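Local atomic coordinates of gamma-resorcylate decarboxylase (Polaromonas, PDB entry 4QRO), a protein that probably catalyses the metal-dependent, non-oxidative decarboxylation of gamma-resorcylate (2,6-dihydroxybenzoate), and here holds manganese together with the inhibitor 2-nitroresorcinol. Residues A[160-165]-A[260-265]; A[217-222]-A[267-272]. All coordinates share one frame; numbering follows the deposited sequence.

In the fold
Followed from the N terminus, strand 161-164 comes first, then the 217-222 loop after strand 214-216, then the 260-265 loop after strand 257-260, and finally the start of helix 267-276. Contact 1 closes a loop of 94 intervening residues and contact 2 one of 44; their segments alternate along the chain, and the two contacts cross. Contact 1 joins two strands that flank strand 214-216 in the parallel sheet, whereas contact 2 sets the loop after that middle strand against helix 267-276. The loops themselves are joined: Ser262 OG lies 3.0 Å from His218 N, probably a hydrogen bond. His164 and His218 bring both contacts to the inhibitor.

Contact 1. Residues A[160-165]-A[260-265]; sequences PFYLHP and TTSGNF. With MN (manganese (II) ion), chain K; 38L (2-nitrobenzene-1,3-diol), chain M.
Thr260 meets the end of Tyr162 head-on: its OG1 donates to the phenol OH over 2.9 Å, while its methyl CG2 sits 3.5 Å from the same OH and lies oblique to the ring. With Thr260 OG1 placed between the backbone N and the carbonyl carbon (chi1 84°), hydroxyl and methyl both face the phenol. Tyr162 gets there with CG anti to its own N, passing beside Ile215 of the intervening strand. Next comes Thr261, which opens a type II turn ending at Asn264, whose N bonds Thr261 O over 3.3 Å. Ser262 turns its OG back to 3.9 Å from Tyr162 OH. Both hydroxyls hydrogen-bond OE2 of Glu8, whose OE1 binds manganese, making Tyr162 and Ser262 a second shell that probably helps to position this metal ligand. Gly263 supplies the positive phi of 56° at the third position of the turn, and its O accepts from Arg229 of the second subunit. Two residues beyond Tyr162, His164 binds manganese through NE2 at 2.3 Å, while its ND1 donates to Pro165 O at 3.0 Å, a bent bond, tilted from the ring plane, that adds to the hold of the metal. His10, Asp287 and the inhibitor atoms OAK and OAI complete six ligands. This is the metal centre at the C-terminal strand ends of an amidohydrolase (beta/alpha)8 barrel.

Contact 2. Residues A[217-222]-A[267-272]; sequences GHMGEG and TQTLID. With 38L (2-nitrobenzene-1,3-diol), chain M.
Met219 and Leu270 bring the two backbones closest, with CA atoms 7.0 Å apart, where a loop with positive phi at every residue from His218 to Gly222 faces the first turns of helix 267-276. The methionine carries the whole contact. Chi1 (-76°) sets Met219 CG 3.7 Å from Thr269 CG2, and the bend at chi2 then carries SD and CE on to Leu270. There the fit is tight: Met219 CE is 3.4 Å from Leu270 CB and also touches CD1, which chi1 (177°) and chi2 of the leucine together bring round. Trp299 of helix 293-302 packs on both Met219 and Leu270. Thr269 gives only its methyl to this apolar patch; its OG1 bonds the backbone O of Tyr225 of the second subunit, whose own OH reaches Met219 O. In the barrel, the loop follows strand 214-216 at the active-site end, so one side of it packs on a peripheral helix and the other serves the pocket. On the pocket side, His218 ND1 donates to Glu221 OE2 over 2.7 Å at 160°, on the syn side but tilted out of the carboxylate plane, and close to the imidazole plane. That bond helps to fix the ring's rotation and presents His218 NE2 to Asp287 and, through a weak bond of 3.0 Å, to the nitro oxygen OAK of the inhibitor, which comes in at the ring edge. Cutting this histidine back to an alanine is likely to leave Glu221 OE2 without its donor and to deprive both Asp287 OD2 and the nitro group of an N-H. Arg229 of the second subunit packs on His218 and also hydrogen-bonds the inhibitor.

Contact 1. Residues A[160-165]-A[260-265]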
loop_
_atom_site.group_PDB
_atom_site.type_symbol
_atom_site.label_atom_id
_atom_site.label_comp_id
_atom_site.label_asym_id
_atom_site.label_seq_id
_atom_site.Cartn_x
_atom_site.Cartn_y
_atom_site.Cartn_z
ATOM N N PRO A 160 9.624 2.940 -22.626
ATOM C CA PRO A 160 8.895 2.698 -21.367
ATOM C C PRO A 160 7.795 3.711 -21.076
ATOM O O PRO A 160 7.833 4.837 -21.599
ATOM C CB PRO A 160 9.993 2.829 -20.299
ATOM C CG PRO A 160 11.266 2.603 -21.024
ATOM C CD PRO A 160 11.050 3.227 -22.374
ATOM N N PHE A 161 6.873 3.339 -20.184
ATOM C CA PHE A 161 5.737 4.193 -19.800
ATOM C C PHE A 161 5.826 4.319 -18.294
ATOM O O PHE A 161 5.788 3.302 -17.614
ATOM C CB PHE A 161 4.432 3.496 -20.248
ATOM C CG PHE A 161 3.148 4.222 -19.898
ATOM C CD1 PHE A 161 2.630 4.185 -18.597
ATOM C CD2 PHE A 161 2.412 4.871 -20.874
ATOM C CE1 PHE A 161 1.463 4.832 -18.272
ATOM C CE2 PHE A 161 1.209 5.497 -20.557
ATOM C CZ PHE A 161 0.735 5.479 -19.261
ATOM N N TYR A 162 5.943 5.547 -17.801
ATOM C CA TYR A 162 6.098 5.838 -16.365
ATOM C C TYR A 162 4.721 6.136 -15.849
ATOM O O TYR A 162 4.111 7.133 -16.235
ATOM C CB TYR A 162 7.021 7.042 -16.167
ATOM C CG TYR A 162 7.685 7.141 -14.809
ATOM C CD1 TYR A 162 6.934 7.159 -13.634
ATOM C CD2 TYR A 162 9.084 7.246 -14.703
ATOM C CE1 TYR A 162 7.555 7.251 -12.396
ATOM C CE2 TYR A 162 9.716 7.333 -13.469
ATOM C CZ TYR A 162 8.951 7.333 -12.318
ATOM O OH TYR A 162 9.603 7.442 -11.094
ATOM N N LEU A 163 4.200 5.258 -14.989
ATOM C CA LEU A 163 2.872 5.434 -14.450
ATOM C C LEU A 163 3.083 6.145 -13.116
ATOM O O LEU A 163 3.471 5.530 -12.126
ATOM C CB LEU A 163 2.165 4.074 -14.304
ATOM C CG LEU A 163 0.781 4.131 -13.621
ATOM C CD1 LEU A 163 -0.239 4.853 -14.477
ATOM C CD2 LEU A 163 0.281 2.723 -13.287
ATOM N N HIS A 164 2.885 7.458 -13.121
ATOM C CA HIS A 164 3.190 8.335 -11.985
ATOM C C HIS A 164 1.897 8.546 -11.210
ATOM O O HIS A 164 0.793 8.311 -11.743
ATOM C CB HIS A 164 3.742 9.673 -12.537
ATOM C CG HIS A 164 4.154 10.667 -11.503
ATOM N ND1 HIS A 164 3.287 11.610 -10.991
ATOM C CD2 HIS A 164 5.353 10.898 -10.917
ATOM C CE1 HIS A 164 3.937 12.368 -10.130
ATOM N NE2 HIS A 164 5.189 11.960 -10.069
ATOM N N PRO A 165 1.998 8.960 -9.939
ATOM C CA PRO A 165 0.724 9.176 -9.237
ATOM C C PRO A 165 -0.093 10.396 -9.619
ATOM O O PRO A 165 0.389 11.325 -10.289
ATOM C CB PRO A 165 1.150 9.331 -7.758
ATOM C CG PRO A 165 2.489 8.692 -7.673
ATOM C CD PRO A 165 3.141 8.958 -9.004
ATOM N N THR A 260 11.665 3.121 -9.468
ATOM C CA THR A 260 12.666 4.135 -9.123
ATOM C C THR A 260 12.685 4.455 -7.641
ATOM O O THR A 260 11.767 4.097 -6.920
ATOM C CB THR A 260 12.548 5.444 -9.940
ATOM O OG1 THR A 260 11.577 6.319 -9.357
ATOM C CG2 THR A 260 12.188 5.145 -11.356
ATOM N N THR A 261 13.761 5.127 -7.221
ATOM C CA THR A 261 13.953 5.476 -5.821
ATOM C C THR A 261 13.335 6.835 -5.460
ATOM O O THR A 261 13.546 7.341 -4.373
ATOM C CB THR A 261 15.462 5.487 -5.448
ATOM O OG1 THR A 261 16.127 6.579 -6.110
ATOM C CG2 THR A 261 16.142 4.158 -5.829
ATOM N N SER A 262 12.548 7.426 -6.345
ATOM C CA SER A 262 12.046 8.752 -6.082
ATOM C C SER A 262 11.276 8.844 -4.762
ATOM O O SER A 262 10.421 8.005 -4.458
ATOM C CB SER A 262 11.138 9.196 -7.194
ATOM O OG SER A 262 10.051 8.299 -7.320
ATOM N N GLY A 263 11.590 9.891 -3.998
ATOM C CA GLY A 263 10.846 10.230 -2.803
ATOM C C GLY A 263 10.751 9.112 -1.788
ATOM O O GLY A 263 9.846 9.111 -0.969
ATOM N N ASN A 264 11.676 8.160 -1.816
ATOM C CA ASN A 264 11.599 7.032 -0.862
ATOM C C ASN A 264 13.020 6.587 -0.464
ATOM O O ASN A 264 13.507 5.485 -0.772
ATOM C CB ASN A 264 10.706 5.915 -1.422
ATOM C CG ASN A 264 9.974 5.120 -0.316
ATOM O OD1 ASN A 264 10.358 5.158 0.863
ATOM N ND2 ASN A 264 8.941 4.391 -0.704
ATOM N N PHE A 265 13.696 7.521 0.206
ATOM C CA PHE A 265 15.125 7.425 0.508
ATOM C C PHE A 265 15.317 6.659 1.819
ATOM O O PHE A 265 15.738 7.236 2.848
ATOM C CB PHE A 265 15.718 8.817 0.610
ATOM C CG PHE A 265 15.305 9.745 -0.521
ATOM C CD1 PHE A 265 15.323 9.307 -1.846
ATOM C CD2 PHE A 265 14.889 11.045 -0.249
ATOM C CE1 PHE A 265 14.940 10.148 -2.877
ATOM C CE2 PHE A 265 14.508 11.904 -1.284
ATOM C CZ PHE A 265 14.527 11.456 -2.589
HETATM MN MN MN K . 6.840 12.913 -8.848
HETATM O OAK 38L M . 5.687 12.226 -6.922
HETATM N NAG 38L M . 5.483 12.825 -5.902
HETATM O OAJ 38L M . 5.459 12.191 -4.848
HETATM C CAA 38L M . 5.283 14.227 -5.945
HETATM C CAF 38L M . 5.011 14.881 -4.747
HETATM O OAH 38L M . 5.605 14.455 -3.597
HETATM C CAE 38L M . 4.139 15.969 -4.718
HETATM C CAD 38L M . 3.573 16.446 -5.896
HETATM C CAC 38L M . 3.973 15.908 -7.116
HETATM C CAB 38L M . 4.858 14.831 -7.146
HETATM O OAI 38L M . 5.289 14.363 -8.358
#

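Contact 2. Residues A[217-222]-A[267-272]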
loop_
_atom_site.group_PDB
_atom_site.type_symbol
_atom_site.label_atom_id
_atom_site.label_comp_id
_atom_site.label_asym_id
_atom_site.label_seq_id
_atom_site.Cartn_x
_atom_site.Cartn_y
_atom_site.Cartn_z
ATOM N N GLY A 217 7.467 4.943 -9.630
ATOM C CA GLY A 217 8.316 5.630 -8.687
ATOM C C GLY A 217 8.124 5.129 -7.270
ATOM O O GLY A 217 7.349 4.197 -7.007
ATOM N N HIS A 218 8.810 5.792 -6.356
ATOM C CA HIS A 218 8.519 5.661 -4.918
ATOM C C HIS A 218 8.722 4.221 -4.430
ATOM O O HIS A 218 8.017 3.722 -3.552
ATOM C CB HIS A 218 7.127 6.231 -4.637
ATOM C CG HIS A 218 6.891 7.561 -5.306
ATOM N ND1 HIS A 218 6.083 7.718 -6.413
ATOM C CD2 HIS A 218 7.460 8.775 -5.087
ATOM C CE1 HIS A 218 6.121 8.986 -6.815
ATOM N NE2 HIS A 218 6.944 9.644 -6.020
ATOM N N MET A 219 9.696 3.553 -5.039
ATOM C CA MET A 219 10.024 2.178 -4.686
ATOM C C MET A 219 8.904 1.204 -5.045
ATOM O O MET A 219 8.823 0.114 -4.477
ATOM C CB MET A 219 10.352 2.072 -3.195
ATOM C CG MET A 219 11.725 2.605 -2.823
ATOM S SD MET A 219 13.056 1.783 -3.718
ATOM C CE MET A 219 14.487 2.383 -2.824
ATOM N N GLY A 220 8.043 1.589 -5.983
ATOM C CA GLY A 220 6.973 0.708 -6.399
ATOM C C GLY A 220 5.719 0.801 -5.569
ATOM O O GLY A 220 4.920 -0.122 -5.601
ATOM N N GLU A 221 5.565 1.885 -4.790
ATOM C CA GLU A 221 4.261 2.293 -4.279
ATOM C C GLU A 221 3.734 1.179 -3.362
ATOM O O GLU A 221 2.547 0.849 -3.383
ATOM C CB GLU A 221 3.287 2.563 -5.446
ATOM C CG GLU A 221 3.815 3.477 -6.576
ATOM C CD GLU A 221 3.987 4.956 -6.199
ATOM O OE1 GLU A 221 3.897 5.291 -5.003
ATOM O OE2 GLU A 221 4.284 5.781 -7.116
ATOM N N GLY A 222 4.645 0.588 -2.588
ATOM C CA GLY A 222 4.280 -0.477 -1.633
ATOM C C GLY A 222 4.208 -1.897 -2.205
ATOM O O GLY A 222 4.113 -2.874 -1.457
ATOM N N THR A 267 16.694 2.890 3.218
ATOM C CA THR A 267 17.514 1.734 2.930
ATOM C C THR A 267 16.754 0.430 3.144
ATOM O O THR A 267 16.815 -0.461 2.297
ATOM C CB THR A 267 18.814 1.777 3.752
ATOM O OG1 THR A 267 19.590 2.895 3.316
ATOM C CG2 THR A 267 19.635 0.517 3.596
ATOM N N GLN A 268 16.027 0.306 4.256
ATOM C CA GLN A 268 15.238 -0.934 4.465
ATOM C C GLN A 268 14.309 -1.235 3.285
ATOM O O GLN A 268 14.153 -2.386 2.867
ATOM C CB GLN A 268 14.410 -0.842 5.752
ATOM C CG GLN A 268 15.224 -0.817 7.024
ATOM C CD GLN A 268 15.511 0.575 7.536
ATOM O OE1 GLN A 268 15.864 1.489 6.773
ATOM N NE2 GLN A 268 15.414 0.737 8.846
ATOM N N THR A 269 13.662 -0.194 2.770
ATOM C CA THR A 269 12.710 -0.327 1.655
ATOM C C THR A 269 13.428 -0.720 0.376
ATOM O O THR A 269 12.952 -1.588 -0.345
ATOM C CB THR A 269 11.962 1.000 1.467
ATOM O OG1 THR A 269 11.337 1.324 2.712
ATOM C CG2 THR A 269 10.915 0.964 0.398
ATOM N N LEU A 270 14.542 -0.059 0.078
ATOM C CA LEU A 270 15.404 -0.458 -1.037
ATOM C C LEU A 270 15.837 -1.929 -0.951
ATOM O O LEU A 270 15.763 -2.649 -1.938
ATOM C CB LEU A 270 16.663 0.427 -1.092
ATOM C CG LEU A 270 17.682 0.038 -2.180
ATOM C CD1 LEU A 270 17.038 0.126 -3.566
ATOM C CD2 LEU A 270 18.933 0.912 -2.093
ATOM N N ILE A 271 16.277 -2.370 0.231
ATOM C CA ILE A 271 16.740 -3.749 0.413
ATOM C C ILE A 271 15.595 -4.717 0.190
ATOM O O ILE A 271 15.786 -5.739 -0.481
ATOM C CB ILE A 271 17.389 -3.980 1.797
ATOM C CG1 ILE A 271 18.728 -3.211 1.905
ATOM C CG2 ILE A 271 17.636 -5.470 2.079
ATOM C CD1 ILE A 271 19.268 -3.204 3.323
ATOM N N ASP A 272 14.406 -4.402 0.700
ATOM C CA ASP A 272 13.245 -5.259 0.438
ATOM C C ASP A 272 12.995 -5.346 -1.065
ATOM O O ASP A 272 12.773 -6.426 -1.607
ATOM C CB ASP A 272 12.002 -4.729 1.130
ATOM C CG ASP A 272 10.823 -5.667 1.004
ATOM O OD1 ASP A 272 10.968 -6.888 1.219
ATOM O OD2 ASP A 272 9.750 -5.206 0.643
HETATM O OAK 38L M . 5.687 12.226 -6.922
HETATM N NAG 38L M . 5.483 12.825 -5.902
HETATM O OAJ 38L M . 5.459 12.191 -4.848
HETATM C CAA 38L M . 5.283 14.227 -5.945
HETATM C CAF 38L M . 5.011 14.881 -4.747
HETATM O OAH 38L M . 5.605 14.455 -3.597
HETATM C CAE 38L M . 4.139 15.969 -4.718
HETATM C CAD 38L M . 3.573 16.446 -5.896
HETATM C CAC 38L M . 3.973 15.908 -7.116
HETATM C CAB 38L M . 4.858 14.831 -7.146
HETATM O OAI 38L M . 5.289 14.363 -8.358
#